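Local coordinates for sucrose 6(F)-phosphate phosphorylase (Thermoanaerobacterium thermosaccharolyticum DSM 571, PDB 6S9V), which is a phosphorylase built on the closed eight-stranded TIM barrel of the alpha-amylase family, at residues M145-F156 and K166-S177. Residues are numbered along the deposited sequence; the frame is centred on the assembly and turned at random.
Sequences MFLRRTLPYSTF and KVWTTFGKTDPS. With SO4 (sulfate ion), chain I; SO4 (sulfate ion), chain D.
Arg149 reaches across to the loop 169-175, its guanidinium edge ringed by acceptors. Arg149 NE bonds Gly172 O at 3.0 Å, almost straight (170°) and on a lone pair of that carbonyl. Arg149 NH2 divides its hydrogens between Thr174 O, 2.9 Å away, and Asp175 OD1, a salt bridge of 3.3 Å made on the anti side of the carboxylate. NH1 turns back to Leu151 O and, weakly, to Tyr153 O, while Ser177 CB lies over one guanidinium face. The bend at chi3 (-76°) swings the group toward these carbonyls. Asp175 OD1 also accepts from two waters, one donating to Tyr153 O as well, the other accepting from Thr155 N. These loops flank the base of a two-stranded antiparallel hairpin, 153-157 with 164-168, an excursion from the TIM barrel. Ser154 and Val167 form its hydrogen-bonded pair, N to O both ways. Buried Ser154 OG sits beside its own backbone N (chi1 -65°), accepts from Ser177 N at 3.1 Å and shares a 2.8 Å hydrogen bond with Thr169 OG1. Pro152 O takes Thr169 N from above its carbonyl plane and rests over one face of the Trp168 indole; Met145 SD meets the edge of that ring, 3.4 Å from Trp168 CZ2. A water links Arg148 N to Thr170 O, and Asp181 binds Thr170 OG1. Arg148 NE and NH2 both donate to one oxygen of a sulfate ion, probably from the crystallisation liquor.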
loop_
_atom_site.group_PDB
_atom_site.type_symbol
_atom_site.label_atom_id
_atom_site.label_comp_id
_atom_site.label_asym_id
_atom_site.label_seq_id
_atom_site.Cartn_x
_atom_site.Cartn_y
_atom_site.Cartn_z
ATOM N N MET A 145 -21.022 5.923 11.547
ATOM C CA MET A 145 -19.999 5.946 10.517
ATOM C C MET A 145 -18.660 5.467 11.055
ATOM O O MET A 145 -18.351 5.611 12.240
ATOM C CB MET A 145 -19.848 7.357 9.950
ATOM C CG MET A 145 -21.101 7.876 9.280
ATOM S SD MET A 145 -20.917 9.570 8.701
ATOM C CE MET A 145 -22.585 9.862 8.107
ATOM N N PHE A 146 -17.862 4.898 10.155
ATOM C CA PHE A 146 -16.474 4.537 10.433
ATOM C C PHE A 146 -15.637 5.800 10.294
ATOM O O PHE A 146 -15.191 6.157 9.203
ATOM C CB PHE A 146 -16.027 3.418 9.493
ATOM C CG PHE A 146 -14.599 2.975 9.689
ATOM C CD1 PHE A 146 -14.095 2.701 10.951
ATOM C CD2 PHE A 146 -13.786 2.750 8.590
ATOM C CE1 PHE A 146 -12.782 2.281 11.115
ATOM C CE2 PHE A 146 -12.478 2.314 8.746
ATOM C CZ PHE A 146 -11.977 2.077 10.006
ATOM N N LEU A 147 -15.398 6.462 11.421
ATOM C CA LEU A 147 -14.750 7.761 11.432
ATOM C C LEU A 147 -13.240 7.586 11.466
ATOM O O LEU A 147 -12.719 6.704 12.152
ATOM C CB LEU A 147 -15.206 8.569 12.646
ATOM C CG LEU A 147 -16.691 8.928 12.690
ATOM C CD1 LEU A 147 -17.017 9.710 13.951
ATOM C CD2 LEU A 147 -17.084 9.720 11.447
ATOM N N ARG A 148 -12.543 8.423 10.699
ATOM C CA ARG A 148 -11.088 8.456 10.681
ATOM C C ARG A 148 -10.547 9.760 11.245
ATOM O O ARG A 148 -9.335 9.999 11.183
ATOM C CB ARG A 148 -10.575 8.247 9.255
ATOM C CG ARG A 148 -11.294 7.147 8.494
ATOM C CD ARG A 148 -11.275 5.806 9.219
ATOM N NE ARG A 148 -9.921 5.282 9.383
ATOM C CZ ARG A 148 -9.345 5.010 10.552
ATOM N NH1 ARG A 148 -9.997 5.193 11.696
ATOM N NH2 ARG A 148 -8.107 4.535 10.576
ATOM N N ARG A 149 -11.430 10.628 11.729
ATOM C CA ARG A 149 -11.084 11.820 12.490
ATOM C C ARG A 149 -12.321 12.170 13.307
ATOM O O ARG A 149 -13.387 11.574 13.131
ATOM C CB ARG A 149 -10.638 12.969 11.584
ATOM C CG ARG A 149 -11.753 13.619 10.808
ATOM C CD ARG A 149 -11.240 14.338 9.559
ATOM N NE ARG A 149 -10.593 15.615 9.843
ATOM C CZ ARG A 149 -11.233 16.768 10.020
ATOM N NH1 ARG A 149 -12.556 16.826 9.969
ATOM N NH2 ARG A 149 -10.541 17.873 10.245
ATOM N N THR A 150 -12.169 13.131 14.219
ATOM C CA THR A 150 -13.223 13.387 15.196
ATOM C C THR A 150 -14.565 13.652 14.522
ATOM O O THR A 150 -15.601 13.127 14.946
ATOM C CB THR A 150 -12.834 14.565 16.091
ATOM O OG1 THR A 150 -11.555 14.310 16.680
ATOM C CG2 THR A 150 -13.857 14.744 17.178
ATOM N N LEU A 151 -14.570 14.490 13.490
ATOM C CA LEU A 151 -15.764 14.742 12.699
ATOM C C LEU A 151 -15.428 14.545 11.229
ATOM O O LEU A 151 -14.367 14.990 10.775
ATOM C CB LEU A 151 -16.298 16.161 12.916
ATOM C CG LEU A 151 -16.843 16.476 14.310
ATOM C CD1 LEU A 151 -17.169 17.961 14.412
ATOM C CD2 LEU A 151 -18.069 15.628 14.611
ATOM N N PRO A 152 -16.318 13.904 10.452
ATOM C CA PRO A 152 -15.992 13.619 9.049
ATOM C C PRO A 152 -16.278 14.782 8.111
ATOM O O PRO A 152 -16.529 14.568 6.923
ATOM C CB PRO A 152 -16.890 12.417 8.728
ATOM C CG PRO A 152 -18.123 12.673 9.567
ATOM C CD PRO A 152 -17.611 13.304 10.849
ATOM N N TYR A 153 -16.226 16.008 8.625
ATOM C CA TYR A 153 -16.455 17.189 7.807
ATOM C C TYR A 153 -15.682 18.359 8.399
ATOM O O TYR A 153 -15.204 18.311 9.538
ATOM C CB TYR A 153 -17.951 17.526 7.686
ATOM C CG TYR A 153 -18.674 17.623 9.004
ATOM C CD1 TYR A 153 -18.615 18.779 9.765
ATOM C CD2 TYR A 153 -19.425 16.561 9.478
ATOM C CE1 TYR A 153 -19.276 18.869 10.975
ATOM C CE2 TYR A 153 -20.091 16.641 10.681
ATOM C CZ TYR A 153 -20.015 17.797 11.424
ATOM O OH TYR A 153 -20.676 17.877 12.627
ATOM N N SER A 154 -15.566 19.413 7.596
ATOM C CA SER A 154 -14.841 20.619 7.960
ATOM C C SER A 154 -15.646 21.829 7.506
ATOM O O SER A 154 -16.393 21.764 6.523
ATOM C CB SER A 154 -13.444 20.657 7.323
ATOM O OG SER A 154 -12.611 19.621 7.819
ATOM N N THR A 155 -15.453 22.942 8.211
ATOM C CA THR A 155 -16.182 24.180 7.965
ATOM C C THR A 155 -15.265 25.203 7.305
ATOM O O THR A 155 -14.127 25.405 7.743
ATOM C CB THR A 155 -16.744 24.741 9.273
ATOM O OG1 THR A 155 -17.580 23.754 9.887
ATOM C CG2 THR A 155 -17.560 26.008 9.019
ATOM N N PHE A 156 -15.761 25.837 6.251
ATOM C CA PHE A 156 -15.011 26.843 5.519
ATOM C C PHE A 156 -15.879 28.077 5.326
ATOM O O PHE A 156 -17.108 28.005 5.342
ATOM C CB PHE A 156 -14.542 26.320 4.160
ATOM C CG PHE A 156 -13.636 25.134 4.253
ATOM C CD1 PHE A 156 -12.264 25.297 4.350
ATOM C CD2 PHE A 156 -14.154 23.850 4.249
ATOM C CE1 PHE A 156 -11.433 24.202 4.429
ATOM C CE2 PHE A 156 -13.329 22.759 4.335
ATOM C CZ PHE A 156 -11.967 22.932 4.425
ATOM N N LYS A 166 -20.079 23.687 5.325
ATOM C CA LYS A 166 -19.457 22.425 5.691
ATOM C C LYS A 166 -19.364 21.529 4.469
ATOM O O LYS A 166 -20.300 21.458 3.668
ATOM C CB LYS A 166 -20.261 21.726 6.787
ATOM C CG LYS A 166 -20.232 22.444 8.119
ATOM C CD LYS A 166 -21.016 21.679 9.173
ATOM C CE LYS A 166 -20.734 22.217 10.565
ATOM N NZ LYS A 166 -21.511 23.441 10.847
ATOM N N VAL A 167 -18.211 20.879 4.310
ATOM C CA VAL A 167 -18.009 19.883 3.269
ATOM C C VAL A 167 -17.387 18.652 3.911
ATOM O O VAL A 167 -16.690 18.736 4.928
ATOM C CB VAL A 167 -17.123 20.384 2.103
ATOM C CG1 VAL A 167 -17.755 21.595 1.441
ATOM C CG2 VAL A 167 -15.726 20.695 2.594
ATOM N N TRP A 168 -17.640 17.500 3.304
ATOM C CA TRP A 168 -17.153 16.244 3.848
ATOM C C TRP A 168 -15.634 16.164 3.742
ATOM O O TRP A 168 -15.048 16.454 2.692
ATOM C CB TRP A 168 -17.813 15.079 3.110
ATOM C CG TRP A 168 -18.003 13.862 3.949
ATOM C CD1 TRP A 168 -17.236 12.732 3.960
ATOM C CD2 TRP A 168 -19.016 13.672 4.941
ATOM N NE1 TRP A 168 -17.727 11.836 4.884
ATOM C CE2 TRP A 168 -18.817 12.394 5.502
ATOM C CE3 TRP A 168 -20.076 14.457 5.405
ATOM C CZ2 TRP A 168 -19.646 11.880 6.500
ATOM C CZ3 TRP A 168 -20.898 13.945 6.399
ATOM C CH2 TRP A 168 -20.675 12.668 6.934
ATOM N N THR A 169 -14.998 15.761 4.845
ATOM C CA THR A 169 -13.549 15.559 4.892
ATOM C C THR A 169 -13.327 14.325 5.765
ATOM O O THR A 169 -13.334 14.425 6.995
ATOM C CB THR A 169 -12.812 16.782 5.437
ATOM O OG1 THR A 169 -13.245 17.076 6.774
ATOM C CG2 THR A 169 -13.082 17.997 4.552
ATOM N N THR A 170 -13.162 13.166 5.119
ATOM C CA THR A 170 -12.969 11.916 5.848
ATOM C C THR A 170 -11.677 11.934 6.651
ATOM O O THR A 170 -11.633 11.431 7.778
ATOM C CB THR A 170 -12.960 10.737 4.869
ATOM O OG1 THR A 170 -14.250 10.595 4.269
ATOM C CG2 THR A 170 -12.581 9.442 5.573
ATOM N N PHE A 171 -10.610 12.482 6.075
ATOM C CA PHE A 171 -9.287 12.492 6.674
ATOM C C PHE A 171 -8.828 13.922 6.928
ATOM O O PHE A 171 -9.322 14.874 6.323
ATOM C CB PHE A 171 -8.262 11.801 5.766
ATOM C CG PHE A 171 -8.617 10.397 5.414
ATOM C CD1 PHE A 171 -8.380 9.377 6.310
ATOM C CD2 PHE A 171 -9.191 10.094 4.183
ATOM C CE1 PHE A 171 -8.687 8.073 5.990
ATOM C CE2 PHE A 171 -9.513 8.790 3.863
ATOM C CZ PHE A 171 -9.271 7.780 4.773
ATOM N N GLY A 172 -7.847 14.056 7.806
ATOM C CA GLY A 172 -7.220 15.343 8.026
ATOM C C GLY A 172 -6.828 15.534 9.468
ATOM O O GLY A 172 -7.677 15.511 10.360
ATOM N N LYS A 173 -5.532 15.721 9.702
ATOM C CA LYS A 173 -5.024 15.941 11.047
ATOM C C LYS A 173 -5.213 17.377 11.507
ATOM O O LYS A 173 -5.167 17.635 12.716
ATOM C CB LYS A 173 -3.545 15.563 11.100
ATOM C CG LYS A 173 -3.277 14.094 10.811
ATOM C CD LYS A 173 -1.794 13.772 10.911
ATOM C CE LYS A 173 -1.543 12.274 11.044
ATOM N NZ LYS A 173 -2.121 11.490 9.921
ATOM N N THR A 174 -5.418 18.309 10.582
ATOM C CA THR A 174 -5.757 19.682 10.922
ATOM C C THR A 174 -7.263 19.877 10.798
ATOM O O THR A 174 -7.957 19.115 10.123
ATOM C CB THR A 174 -5.036 20.689 10.015
ATOM O OG1 THR A 174 -5.505 20.567 8.664
ATOM C CG2 THR A 174 -3.537 20.453 10.041
ATOM N N ASP A 175 -7.757 20.916 11.464
ATOM C CA ASP A 175 -9.142 21.350 11.322
ATOM C C ASP A 175 -9.122 22.837 10.994
ATOM O O ASP A 175 -8.599 23.638 11.795
ATOM C CB ASP A 175 -9.951 21.080 12.592
ATOM C CG ASP A 175 -11.446 21.197 12.356
ATOM O OD1 ASP A 175 -11.938 20.629 11.354
ATOM O OD2 ASP A 175 -12.129 21.853 13.172
ATOM N N PRO A 176 -9.642 23.263 9.836
ATOM C CA PRO A 176 -10.227 22.434 8.776
ATOM C C PRO A 176 -9.189 21.532 8.127
ATOM O O PRO A 176 -7.998 21.831 8.182
ATOM C CB PRO A 176 -10.761 23.463 7.783
ATOM C CG PRO A 176 -9.924 24.669 8.011
ATOM C CD PRO A 176 -9.637 24.691 9.475
ATOM N N SER A 177 -9.652 20.445 7.511
ATOM C CA SER A 177 -8.753 19.502 6.871
ATOM C C SER A 177 -8.220 20.057 5.558
ATOM O O SER A 177 -8.865 20.868 4.890
ATOM C CB SER A 177 -9.468 18.181 6.598
ATOM O OG SER A 177 -8.639 17.328 5.833
HETATM S S SO4 I . -0.256 9.654 7.598
HETATM O O1 SO4 I . -1.624 10.151 7.684
HETATM O O2 SO4 I . -0.280 8.262 7.162
HETATM O O3 SO4 I . 0.380 9.757 8.908
HETATM O O4 SO4 I . 0.508 10.448 6.638
HETATM S S SO4 D . -7.286 3.545 6.610
HETATM O O1 SO4 D . -8.488 2.801 6.210
HETATM O O2 SO4 D . -7.579 4.445 7.720
HETATM O O3 SO4 D . -6.265 2.585 7.008
HETATM O O4 SO4 D . -6.805 4.351 5.494
HETATM O O HOH W 1 -13.722 10.401 9.239
HETATM O O HOH W 2 -7.167 11.803 9.247
HETATM O O HOH W 3 -14.784 19.759 11.649
HETATM O O HOH W 4 -13.541 22.897 10.453
#